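Local structure of quinoline 2-oxidoreductase large subunit (Pseudomonas putida, 1T3Q) at residues H54-V58 with A105-T109; N341-V347 with N415-H421; E202-V207 with L219-T223. The protein carries the molybdenum ion and pterin cytosine dinucleotide of a molybdenum hydroxylase that probably oxidises quinoline at its 2-position. All blocks are in the same frame, centred on the assembly; numbering follows the deposited sequence.

Contact 1: residues H54-V58 with A105-T109; sequences HARIV and ANGVT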
ATOM      1  N   HIS B  54      -6.762  39.912  13.279  1.00 22.52           N
ATOM      2  CA  HIS B  54      -5.565  40.111  14.089  1.00 23.77           C
ATOM      3  C   HIS B  54      -5.998  40.173  15.548  1.00 22.59           C
ATOM      4  O   HIS B  54      -6.766  41.052  15.936  1.00 23.50           O
ATOM      5  CB  HIS B  54      -4.870  41.414  13.697  1.00 24.63           C
ATOM      6  CG  HIS B  54      -3.479  41.538  14.235  1.00 26.95           C
ATOM      7  ND1 HIS B  54      -2.805  42.740  14.284  1.00 29.32           N
ATOM      8  CD2 HIS B  54      -2.625  40.608  14.725  1.00 27.86           C
ATOM      9  CE1 HIS B  54      -1.597  42.544  14.782  1.00 29.57           C
ATOM     10  NE2 HIS B  54      -1.462  41.259  15.057  1.00 30.07           N
ATOM     11  N   ALA B  55      -5.509  39.241  16.355  1.00 24.19           N
ATOM     12  CA  ALA B  55      -5.901  39.212  17.757  1.00 25.75           C
ATOM     13  C   ALA B  55      -4.923  38.479  18.646  1.00 26.66           C
ATOM     14  O   ALA B  55      -4.260  37.532  18.224  1.00 25.09           O
ATOM     15  CB  ALA B  55      -7.282  38.573  17.892  1.00 24.84           C
ATOM     16  N   ARG B  56      -4.831  38.933  19.890  1.00 27.74           N
ATOM     17  CA  ARG B  56      -3.964  38.284  20.852  1.00 28.66           C
ATOM     18  C   ARG B  56      -4.794  37.143  21.431  1.00 27.80           C
ATOM     19  O   ARG B  56      -5.999  37.290  21.638  1.00 27.45           O
ATOM     20  CB  ARG B  56      -3.572  39.259  21.965  1.00 30.71           C
ATOM     21  CG  ARG B  56      -2.576  38.697  22.961  1.00 34.83           C
ATOM     22  CD  ARG B  56      -2.106  39.785  23.916  1.00 37.99           C
ATOM     23  NE  ARG B  56      -3.106  40.117  24.929  1.00 40.89           N
ATOM     24  CZ  ARG B  56      -3.353  39.376  26.005  1.00 42.19           C
ATOM     25  NH1 ARG B  56      -4.281  39.755  26.873  1.00 42.87           N
ATOM     26  NH2 ARG B  56      -2.670  38.257  26.218  1.00 43.39           N
ATOM     27  N   ILE B  57      -4.161  36.002  21.663  1.00 27.06           N
ATOM     28  CA  ILE B  57      -4.861  34.868  22.238  1.00 27.76           C
ATOM     29  C   ILE B  57      -4.602  34.912  23.739  1.00 29.90           C
ATOM     30  O   ILE B  57      -3.536  34.510  24.209  1.00 31.13           O
ATOM     31  CB  ILE B  57      -4.344  33.532  21.659  1.00 27.10           C
ATOM     32  CG1 ILE B  57      -4.556  33.513  20.140  1.00 25.42           C
ATOM     33  CG2 ILE B  57      -5.076  32.367  22.305  1.00 26.75           C
ATOM     34  CD1 ILE B  57      -4.013  32.276  19.455  1.00 26.85           C
ATOM     35  N   VAL B  58      -5.581  35.422  24.479  1.00 31.52           N
ATOM     36  CA  VAL B  58      -5.470  35.535  25.927  1.00 32.96           C
ATOM     37  C   VAL B  58      -5.376  34.164  26.589  1.00 32.78           C
ATOM     38  O   VAL B  58      -4.473  33.913  27.387  1.00 31.93           O
ATOM     39  CB  VAL B  58      -6.682  36.288  26.513  1.00 34.47           C
ATOM     40  CG1 VAL B  58      -6.553  36.392  28.024  1.00 34.84           C
ATOM     41  CG2 VAL B  58      -6.777  37.676  25.892  1.00 35.44           C
ATOM     42  N   ALA B 105      -1.400  29.170  15.392  1.00 21.59           N
ATOM     43  CA  ALA B 105      -1.163  30.470  16.004  1.00 22.97           C
ATOM     44  C   ALA B 105      -0.798  30.202  17.462  1.00 23.86           C
ATOM     45  O   ALA B 105      -1.357  29.300  18.088  1.00 22.98           O
ATOM     46  CB  ALA B 105      -2.417  31.328  15.926  1.00 21.77           C
ATOM     47  N   ASN B 106       0.150  30.965  17.996  1.00 24.31           N
ATOM     48  CA  ASN B 106       0.559  30.785  19.384  1.00 27.71           C
ATOM     49  C   ASN B 106       0.656  32.146  20.049  1.00 29.48           C
ATOM     50  O   ASN B 106       1.642  32.859  19.871  1.00 31.23           O
ATOM     51  CB  ASN B 106       1.917  30.078  19.460  1.00 29.88           C
ATOM     52  CG  ASN B 106       2.263  29.626  20.874  1.00 32.03           C
ATOM     53  OD1 ASN B 106       3.347  29.099  21.122  1.00 35.41           O
ATOM     54  ND2 ASN B 106       1.336  29.823  21.803  1.00 31.19           N
ATOM     55  N   GLY B 107      -0.373  32.511  20.805  1.00 29.35           N
ATOM     56  CA  GLY B 107      -0.358  33.799  21.475  1.00 28.92           C
ATOM     57  C   GLY B 107      -0.984  34.910  20.656  1.00 28.53           C
ATOM     58  O   GLY B 107      -1.488  35.887  21.206  1.00 27.90           O
ATOM     59  N   VAL B 108      -0.959  34.767  19.333  1.00 27.07           N
ATOM     60  CA  VAL B 108      -1.537  35.777  18.454  1.00 26.12           C
ATOM     61  C   VAL B 108      -1.941  35.150  17.121  1.00 24.35           C
ATOM     62  O   VAL B 108      -1.283  34.228  16.644  1.00 24.18           O
ATOM     63  CB  VAL B 108      -0.523  36.919  18.184  1.00 26.60           C
ATOM     64  CG1 VAL B 108       0.726  36.361  17.530  1.00 29.96           C
ATOM     65  CG2 VAL B 108      -1.148  37.989  17.308  1.00 27.24           C
ATOM     66  N   THR B 109      -3.037  35.632  16.542  1.00 23.02           N
ATOM     67  CA  THR B 109      -3.488  35.132  15.246  1.00 23.90           C
ATOM     68  C   THR B 109      -3.324  36.287  14.270  1.00 21.77           C
ATOM     69  O   THR B 109      -3.517  37.445  14.641  1.00 23.31           O
ATOM     70  CB  THR B 109      -4.966  34.658  15.278  1.00 25.14           C
ATOM     71  OG1 THR B 109      -5.835  35.752  15.603  1.00 27.18           O
ATOM     72  CG2 THR B 109      -5.138  33.563  16.318  1.00 28.14           C
TER

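Contact 2: residues N341-V347 with N415-H421; sequences NAVILGV and NRLGQTH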
ATOM      1  N   ASN B 341       6.678  41.798 -12.824  1.00 20.38           N
ATOM      2  CA  ASN B 341       7.401  42.920 -13.409  1.00 20.54           C
ATOM      3  C   ASN B 341       8.599  42.481 -14.237  1.00 20.93           C
ATOM      4  O   ASN B 341       9.023  43.196 -15.146  1.00 21.39           O
ATOM      5  CB  ASN B 341       7.862  43.899 -12.322  1.00 22.55           C
ATOM      6  CG  ASN B 341       6.771  44.869 -11.911  1.00 25.69           C
ATOM      7  OD1 ASN B 341       7.043  45.904 -11.301  1.00 27.34           O
ATOM      8  ND2 ASN B 341       5.526  44.539 -12.235  1.00 25.60           N
ATOM      9  N   ALA B 342       9.149  41.310 -13.932  1.00 20.43           N
ATOM     10  CA  ALA B 342      10.295  40.821 -14.687  1.00 20.52           C
ATOM     11  C   ALA B 342       9.940  40.606 -16.158  1.00 20.79           C
ATOM     12  O   ALA B 342      10.787  40.769 -17.035  1.00 19.58           O
ATOM     13  CB  ALA B 342      10.813  39.522 -14.082  1.00 19.81           C
ATOM     14  N   VAL B 343       8.690  40.242 -16.432  1.00 19.34           N
ATOM     15  CA  VAL B 343       8.262  39.998 -17.811  1.00 19.72           C
ATOM     16  C   VAL B 343       7.214  41.001 -18.284  1.00 19.93           C
ATOM     17  O   VAL B 343       6.452  40.723 -19.213  1.00 20.71           O
ATOM     18  CB  VAL B 343       7.667  38.574 -17.966  1.00 19.54           C
ATOM     19  CG1 VAL B 343       8.707  37.518 -17.586  1.00 19.51           C
ATOM     20  CG2 VAL B 343       6.430  38.432 -17.098  1.00 18.58           C
ATOM     21  N   ILE B 344       7.187  42.172 -17.656  1.00 19.31           N
ATOM     22  CA  ILE B 344       6.208  43.208 -17.985  1.00 19.57           C
ATOM     23  C   ILE B 344       6.231  43.709 -19.439  1.00 19.63           C
ATOM     24  O   ILE B 344       5.217  44.200 -19.940  1.00 21.01           O
ATOM     25  CB  ILE B 344       6.358  44.421 -17.021  1.00 20.97           C
ATOM     26  CG1 ILE B 344       5.077  45.253 -17.018  1.00 23.51           C
ATOM     27  CG2 ILE B 344       7.534  45.294 -17.440  1.00 23.03           C
ATOM     28  CD1 ILE B 344       3.916  44.572 -16.308  1.00 24.54           C
ATOM     29  N   LEU B 345       7.368  43.589 -20.121  1.00 18.63           N
ATOM     30  CA  LEU B 345       7.459  44.049 -21.506  1.00 20.44           C
ATOM     31  C   LEU B 345       6.921  43.002 -22.464  1.00 20.78           C
ATOM     32  O   LEU B 345       6.673  43.279 -23.640  1.00 20.01           O
ATOM     33  CB  LEU B 345       8.907  44.373 -21.879  1.00 20.61           C
ATOM     34  CG  LEU B 345       9.548  45.480 -21.042  1.00 21.30           C
ATOM     35  CD1 LEU B 345      10.962  45.749 -21.540  1.00 21.38           C
ATOM     36  CD2 LEU B 345       8.697  46.733 -21.137  1.00 20.73           C
ATOM     37  N   GLY B 346       6.752  41.793 -21.948  1.00 21.81           N
ATOM     38  CA  GLY B 346       6.246  40.712 -22.761  1.00 22.13           C
ATOM     39  C   GLY B 346       6.954  40.534 -24.092  1.00 21.67           C
ATOM     40  O   GLY B 346       8.167  40.349 -24.167  1.00 20.25           O
ATOM     41  N   VAL B 347       6.168  40.631 -25.152  1.00 21.71           N
ATOM     42  CA  VAL B 347       6.626  40.423 -26.516  1.00 22.55           C
ATOM     43  C   VAL B 347       7.070  41.690 -27.264  1.00 22.38           C
ATOM     44  O   VAL B 347       7.478  41.625 -28.429  1.00 20.67           O
ATOM     45  CB  VAL B 347       5.463  39.724 -27.272  1.00 25.76           C
ATOM     46  CG1 VAL B 347       4.921  40.591 -28.375  1.00 25.82           C
ATOM     47  CG2 VAL B 347       5.890  38.378 -27.738  1.00 27.46           C
ATOM     48  N   ASN B 415      15.602  42.569 -24.542  1.00 22.10           N
ATOM     49  CA  ASN B 415      14.866  43.781 -24.218  1.00 21.56           C
ATOM     50  C   ASN B 415      15.449  44.539 -23.035  1.00 21.66           C
ATOM     51  O   ASN B 415      16.414  44.101 -22.411  1.00 20.96           O
ATOM     52  CB  ASN B 415      13.372  43.481 -23.981  1.00 22.01           C
ATOM     53  CG  ASN B 415      13.116  42.666 -22.726  1.00 23.42           C
ATOM     54  OD1 ASN B 415      13.910  42.671 -21.781  1.00 21.76           O
ATOM     55  ND2 ASN B 415      11.975  41.980 -22.700  1.00 21.11           N
ATOM     56  N   ARG B 416      14.855  45.689 -22.743  1.00 22.24           N
ATOM     57  CA  ARG B 416      15.310  46.546 -21.653  1.00 24.11           C
ATOM     58  C   ARG B 416      15.420  45.862 -20.294  1.00 25.19           C
ATOM     59  O   ARG B 416      16.256  46.247 -19.475  1.00 26.17           O
ATOM     60  CB  ARG B 416      14.387  47.764 -21.536  1.00 23.23           C
ATOM     61  CG  ARG B 416      14.717  48.694 -20.376  1.00 24.94           C
ATOM     62  CD  ARG B 416      16.034  49.440 -20.587  1.00 23.93           C
ATOM     63  NE  ARG B 416      16.349  50.288 -19.442  1.00 25.70           N
ATOM     64  CZ  ARG B 416      16.822  49.838 -18.282  1.00 23.81           C
ATOM     65  NH1 ARG B 416      17.071  50.687 -17.295  1.00 24.33           N
ATOM     66  NH2 ARG B 416      17.067  48.544 -18.114  1.00 25.33           N
ATOM     67  N   LEU B 417      14.588  44.854 -20.047  1.00 23.74           N
ATOM     68  CA  LEU B 417      14.616  44.167 -18.763  1.00 24.20           C
ATOM     69  C   LEU B 417      15.469  42.900 -18.753  1.00 24.39           C
ATOM     70  O   LEU B 417      15.366  42.074 -17.845  1.00 24.01           O
ATOM     71  CB  LEU B 417      13.189  43.854 -18.300  1.00 25.07           C
ATOM     72  CG  LEU B 417      12.319  45.093 -18.042  1.00 24.99           C
ATOM     73  CD1 LEU B 417      10.957  44.667 -17.535  1.00 25.86           C
ATOM     74  CD2 LEU B 417      12.994  45.998 -17.022  1.00 26.72           C
ATOM     75  N   GLY B 418      16.307  42.751 -19.773  1.00 23.40           N
ATOM     76  CA  GLY B 418      17.199  41.609 -19.835  1.00 22.71           C
ATOM     77  C   GLY B 418      16.663  40.270 -20.305  1.00 22.63           C
ATOM     78  O   GLY B 418      17.299  39.248 -20.062  1.00 23.05           O
ATOM     79  N   GLN B 419      15.504  40.246 -20.954  1.00 21.17           N
ATOM     80  CA  GLN B 419      14.990  38.974 -21.447  1.00 21.51           C
ATOM     81  C   GLN B 419      15.404  38.853 -22.906  1.00 21.16           C
ATOM     82  O   GLN B 419      15.124  39.738 -23.714  1.00 21.86           O
ATOM     83  CB  GLN B 419      13.462  38.885 -21.338  1.00 21.69           C
ATOM     84  CG  GLN B 419      12.937  37.486 -21.694  1.00 22.55           C
ATOM     85  CD  GLN B 419      11.416  37.377 -21.683  1.00 24.12           C
ATOM     86  OE1 GLN B 419      10.730  37.977 -22.511  1.00 23.28           O
ATOM     87  NE2 GLN B 419      10.886  36.602 -20.743  1.00 24.62           N
ATOM     88  N   THR B 420      16.078  37.762 -23.239  1.00 21.97           N
ATOM     89  CA  THR B 420      16.522  37.550 -24.608  1.00 22.87           C
ATOM     90  C   THR B 420      15.565  36.633 -25.362  1.00 22.28           C
ATOM     91  O   THR B 420      15.313  35.505 -24.942  1.00 22.84           O
ATOM     92  CB  THR B 420      17.940  36.934 -24.646  1.00 23.89           C
ATOM     93  OG1 THR B 420      18.855  37.803 -23.963  1.00 24.90           O
ATOM     94  CG2 THR B 420      18.408  36.755 -26.090  1.00 22.89           C
ATOM     95  N   HIS B 421      15.028  37.133 -26.469  1.00 22.34           N
ATOM     96  CA  HIS B 421      14.117  36.355 -27.301  1.00 22.98           C
ATOM     97  C   HIS B 421      14.976  35.653 -28.354  1.00 22.47           C
ATOM     98  O   HIS B 421      15.745  36.307 -29.065  1.00 22.94           O
ATOM     99  CB  HIS B 421      13.098  37.274 -27.985  1.00 23.03           C
ATOM    100  CG  HIS B 421      12.336  38.152 -27.040  1.00 25.26           C
ATOM    101  ND1 HIS B 421      12.877  39.284 -26.471  1.00 26.80           N
ATOM    102  CD2 HIS B 421      11.066  38.073 -26.579  1.00 23.11           C
ATOM    103  CE1 HIS B 421      11.972  39.867 -25.704  1.00 25.10           C
ATOM    104  NE2 HIS B 421      10.864  39.150 -25.752  1.00 26.05           N
TER
HETATM  105  O   HOH W   1      13.432  41.017 -16.310  1.00 37.28           O
HETATM  106  O   HOH W   2      10.204  42.145 -24.870  1.00 19.93           O
HETATM  107  O   HOH W   3       9.475  40.172 -21.733  1.00 24.33           O

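Contact 3: residues E202-V207 with L219-T223; sequences ETRGAV and LWTAT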
ATOM      1  N   GLU B 202     -11.320  19.153  -5.978  1.00 14.13           N
ATOM      2  CA  GLU B 202     -10.894  18.353  -4.830  1.00 14.92           C
ATOM      3  C   GLU B 202     -10.106  19.309  -3.935  1.00 14.48           C
ATOM      4  O   GLU B 202      -9.164  19.954  -4.395  1.00 13.61           O
ATOM      5  CB  GLU B 202      -9.965  17.212  -5.240  1.00 14.74           C
ATOM      6  CG  GLU B 202      -9.356  16.495  -4.038  1.00 16.05           C
ATOM      7  CD  GLU B 202      -8.111  15.708  -4.386  1.00 15.73           C
ATOM      8  OE1 GLU B 202      -7.194  16.285  -5.009  1.00 14.96           O
ATOM      9  OE2 GLU B 202      -8.039  14.517  -4.029  1.00 17.29           O
ATOM     10  N   THR B 203     -10.485  19.405  -2.667  1.00 15.72           N
ATOM     11  CA  THR B 203      -9.782  20.296  -1.750  1.00 15.81           C
ATOM     12  C   THR B 203      -8.456  19.660  -1.346  1.00 15.89           C
ATOM     13  O   THR B 203      -8.113  18.569  -1.805  1.00 16.06           O
ATOM     14  CB  THR B 203     -10.612  20.545  -0.479  1.00 17.45           C
ATOM     15  OG1 THR B 203     -10.898  19.291   0.152  1.00 17.96           O
ATOM     16  CG2 THR B 203     -11.917  21.256  -0.823  1.00 18.85           C
ATOM     17  N   ARG B 204      -7.713  20.332  -0.473  1.00 15.90           N
ATOM     18  CA  ARG B 204      -6.436  19.793  -0.026  1.00 17.11           C
ATOM     19  C   ARG B 204      -6.642  18.670   0.977  1.00 17.03           C
ATOM     20  O   ARG B 204      -7.669  18.597   1.655  1.00 17.84           O
ATOM     21  CB  ARG B 204      -5.581  20.890   0.612  1.00 16.45           C
ATOM     22  CG  ARG B 204      -5.257  22.048  -0.323  1.00 19.15           C
ATOM     23  CD  ARG B 204      -4.569  23.163   0.450  1.00 19.29           C
ATOM     24  NE  ARG B 204      -5.376  23.605   1.582  1.00 18.21           N
ATOM     25  CZ  ARG B 204      -4.919  24.374   2.564  1.00 22.57           C
ATOM     26  NH1 ARG B 204      -5.722  24.730   3.561  1.00 23.25           N
ATOM     27  NH2 ARG B 204      -3.657  24.784   2.555  1.00 21.12           N
ATOM     28  N   GLY B 205      -5.651  17.795   1.069  1.00 17.44           N
ATOM     29  CA  GLY B 205      -5.742  16.688   1.994  1.00 17.96           C
ATOM     30  C   GLY B 205      -4.424  15.964   2.125  1.00 17.46           C
ATOM     31  O   GLY B 205      -3.573  16.035   1.242  1.00 17.40           O
ATOM     32  N   ALA B 206      -4.250  15.274   3.244  1.00 16.50           N
ATOM     33  CA  ALA B 206      -3.039  14.518   3.490  1.00 15.98           C
ATOM     34  C   ALA B 206      -3.293  13.508   4.602  1.00 17.59           C
ATOM     35  O   ALA B 206      -4.144  13.723   5.465  1.00 17.78           O
ATOM     36  CB  ALA B 206      -1.897  15.460   3.871  1.00 14.70           C
ATOM     37  N   VAL B 207      -2.560  12.401   4.563  1.00 16.89           N
ATOM     38  CA  VAL B 207      -2.680  11.350   5.563  1.00 18.23           C
ATOM     39  C   VAL B 207      -1.267  10.913   5.913  1.00 18.70           C
ATOM     40  O   VAL B 207      -0.480  10.570   5.029  1.00 18.35           O
ATOM     41  CB  VAL B 207      -3.456  10.119   5.019  1.00 19.72           C
ATOM     42  CG1 VAL B 207      -3.577   9.057   6.103  1.00 21.91           C
ATOM     43  CG2 VAL B 207      -4.837  10.542   4.545  1.00 17.47           C
ATOM     44  N   LEU B 219       3.915   9.860   4.200  1.00 13.83           N
ATOM     45  CA  LEU B 219       2.966  10.952   4.106  1.00 15.22           C
ATOM     46  C   LEU B 219       2.312  10.946   2.738  1.00 15.33           C
ATOM     47  O   LEU B 219       2.977  11.180   1.723  1.00 16.45           O
ATOM     48  CB  LEU B 219       3.658  12.303   4.311  1.00 12.51           C
ATOM     49  CG  LEU B 219       2.776  13.532   4.036  1.00 13.04           C
ATOM     50  CD1 LEU B 219       1.605  13.570   5.012  1.00 14.44           C
ATOM     51  CD2 LEU B 219       3.614  14.802   4.169  1.00 16.26           C
ATOM     52  N   TRP B 220       1.017  10.650   2.713  1.00 15.41           N
ATOM     53  CA  TRP B 220       0.246  10.673   1.475  1.00 15.47           C
ATOM     54  C   TRP B 220      -0.272  12.099   1.406  1.00 15.67           C
ATOM     55  O   TRP B 220      -0.841  12.594   2.372  1.00 16.16           O
ATOM     56  CB  TRP B 220      -0.957   9.735   1.555  1.00 16.44           C
ATOM     57  CG  TRP B 220      -0.654   8.290   1.374  1.00 17.51           C
ATOM     58  CD1 TRP B 220      -0.721   7.576   0.208  1.00 17.00           C
ATOM     59  CD2 TRP B 220      -0.297   7.359   2.397  1.00 19.80           C
ATOM     60  NE1 TRP B 220      -0.436   6.253   0.452  1.00 20.42           N
ATOM     61  CE2 TRP B 220      -0.172   6.093   1.787  1.00 18.27           C
ATOM     62  CE3 TRP B 220      -0.073   7.473   3.776  1.00 20.90           C
ATOM     63  CZ2 TRP B 220       0.166   4.942   2.508  1.00 23.17           C
ATOM     64  CZ3 TRP B 220       0.263   6.327   4.496  1.00 24.44           C
ATOM     65  CH2 TRP B 220       0.379   5.077   3.859  1.00 23.87           C
ATOM     66  N   THR B 221      -0.054  12.781   0.291  1.00 13.44           N
ATOM     67  CA  THR B 221      -0.554  14.141   0.178  1.00 15.16           C
ATOM     68  C   THR B 221      -0.845  14.526  -1.262  1.00 15.61           C
ATOM     69  O   THR B 221      -0.116  14.139  -2.172  1.00 16.87           O
ATOM     70  CB  THR B 221       0.435  15.169   0.797  1.00 15.33           C
ATOM     71  OG1 THR B 221      -0.033  16.493   0.524  1.00 17.67           O
ATOM     72  CG2 THR B 221       1.841  15.001   0.234  1.00 15.52           C
ATOM     73  N   ALA B 222      -1.932  15.267  -1.457  1.00 16.53           N
ATOM     74  CA  ALA B 222      -2.325  15.727  -2.785  1.00 17.27           C
ATOM     75  C   ALA B 222      -1.443  16.931  -3.103  1.00 15.72           C
ATOM     76  O   ALA B 222      -1.859  18.081  -2.959  1.00 15.11           O
ATOM     77  CB  ALA B 222      -3.791  16.131  -2.787  1.00 17.40           C
ATOM     78  N   THR B 223      -0.220  16.654  -3.533  1.00 15.48           N
ATOM     79  CA  THR B 223       0.731  17.714  -3.836  1.00 15.06           C
ATOM     80  C   THR B 223       1.284  17.643  -5.251  1.00 15.45           C
ATOM     81  O   THR B 223       1.281  16.584  -5.888  1.00 15.17           O
ATOM     82  CB  THR B 223       1.918  17.669  -2.845  1.00 13.66           C
ATOM     83  OG1 THR B 223       2.827  18.737  -3.134  1.00 16.08           O
ATOM     84  CG2 THR B 223       2.666  16.340  -2.970  1.00 15.02           C
TER
HETATM   85  O   HOH W   4      -1.932  18.353   0.828  1.00 24.24           O
HETATM   86  O   HOH W   5      -3.556  18.994  -0.868  1.00 34.18           O

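Contact 1: residues H54-V58 with A105-T109
Ala-105 starts the contact with its methyl, CB lying 4.0 Å from CD1 at the end of the Ile-57 chain. Two residues on, the carbonyl of Gly-107 receives the backbone N-H of Ile-57. The bond is short, 2.7 Å from Ile-57 N to Gly-107 O, and nearly straight at 174°. At the backbone angles of Gly-107 a CB would run into the carbonyl O of Asn-106, which accounts for a glycine. Val-108 faces Arg-56 as a non-hydrogen-bonded pair; its CG2, anti to the backbone N, lies 3.3 Å from Ala-55 O and approaches the His-54 ring obliquely. Thr-109 closes a hydrogen-bonded pair with Ala-55, at 2.8 Å from Thr-109 N to Ala-55 O and 3.2 Å from Ala-55 N to Thr-109 O. The side chains of Thr-109 and Ile-57 cross at about a right angle, Thr-109 CG2 lying 3.6 Å from Ile-57 CD1, while Thr-109 OG1 bonds to Ser-50. With chi1 at -166°, the His-54 ring sits beside its own carbonyl carbon and presents an edge to the second strand, CD2 being 3.3 Å from Thr-109 O and in the ring plane; ND1 bonds to Pro-142 O. An alanine here would remove the ring, and Pro-142 O would probably be left without its donor, with a gap beside Val-108 CG2 and Thr-109 O. Arg-56 pairs with Glu-139 on strand 135-140, which completes a three-stranded antiparallel sheet with 55-61 central and 108-109 outermost, part of the a/b hammerhead domain found in xanthine dehydrogenase relatives.

Contact 2: residues N341-V347 with N415-H421
Leu-345 and Leu-417 supply the apolar centre, meeting at 3.8 Å between Leu-345 CD1 and Leu-417 CG. The same CD1 lies against the Asn-415 amide carbon and Arg-416 CB. One branch of Leu-417 is packed tightly: its CD1 is 3.5 Å from Ile-344 CG2, closer than usual carbon contact, and also touches the carbonyl of Asn-341. Among direct polar contacts, the ring of His-421 points NE2 at Gly-346 O in the ring plane, a straight but weak bond of 3.4 Å; its ND1 is held by Phe-413 O. Water does most of the polar joining. One molecule bridges Gly-346 O and Asn-415 ND2, 2.8 Å from each, a second links Gly-346 O to Gln-419 OE1, which also bonds to Asn-464, and a third lies between Ala-342 O and Leu-417 O. Within 415-421, Asn-415 CG is placed between its backbone N and carbonyl carbon (chi1 68°), and OD1 accepts a 3.0 Å hydrogen bond from Gln-419 N, which stands 50° out of the amide carbonyl plane. That loop, a type I turn, 415-418, whose last residue, Gly-418, has positive phi, is consistent with a G1-bulge hairpin joining strands 413-414 and 420-421, seated on the type I turn 343-346 that follows helix 337-342.

Contact 3: residues E202-V207 with L219-T223
Ala-206 and Thr-221 form a non-hydrogen-bonded pair between strands 205-207 and 219-221, whose short axes run antiparallel at 163° and approach to 4.6 Å. Next to it, Val-207 and Trp-220 exchange two backbone bonds, each 2.8 Å, from Val-207 N to Trp-220 O and from Trp-220 N to Val-207 O. Beyond the strand end, Ala-222, the centre of an inverse gamma turn, still gives its N-H to Gly-205 O over 3.3 Å and almost straight, at 174°. The indole of Trp-220, its CG beside the backbone N (chi1 -78°), turns an edge to the partner strand, so that CE3 is 3.4 Å from Val-207 O in the ring plane; the CB atoms of these two residues also touch. On the face of Ala-206 and Thr-221, Ala-206 CB packs 3.9 Å from Thr-221 CB and reaches CD1 of Leu-219. Thr-221 OG1 bonds to Glu-265 and takes a proton from a water that also lies near Gly-205 O; a second water joins Gly-205 N, 3.1 Å away, to Ala-222 O. Glu-202 OE1, close to the Ala-222 methyl, is claimed by Lys-258 and Gly-252 N. This hairpin lies within a mixed sheet, between strand 279-282, which bonds to Ala-206, and strand 244-247, which bonds to Leu-219 and Thr-221, while helix 263-275 packs against Leu-219.

Contacts 1 and 3 stand on one connected framework: strands 43-49 and 115-121, neighbours in sequence of contact 1's strands, share a seven-stranded sheet with the hairpin of contact 3. The two contacts do not touch, their nearest atoms being about 13 Å apart. Contact 2 is remote from both, its centre 37 Å from that of contact 3, on the opposite side of the chain's centre, and 43 Å from that of contact 1. Contact 3 is nearer a metal centre than contact 2: the side chain of Glu-202 is about 8 Å from an iron-sulfur cluster, that of Val-343 about 13 Å from the dioxosulfidomolybdenum ion. Residues 219-223 lead directly into Gln-224 of the molybdenum pocket.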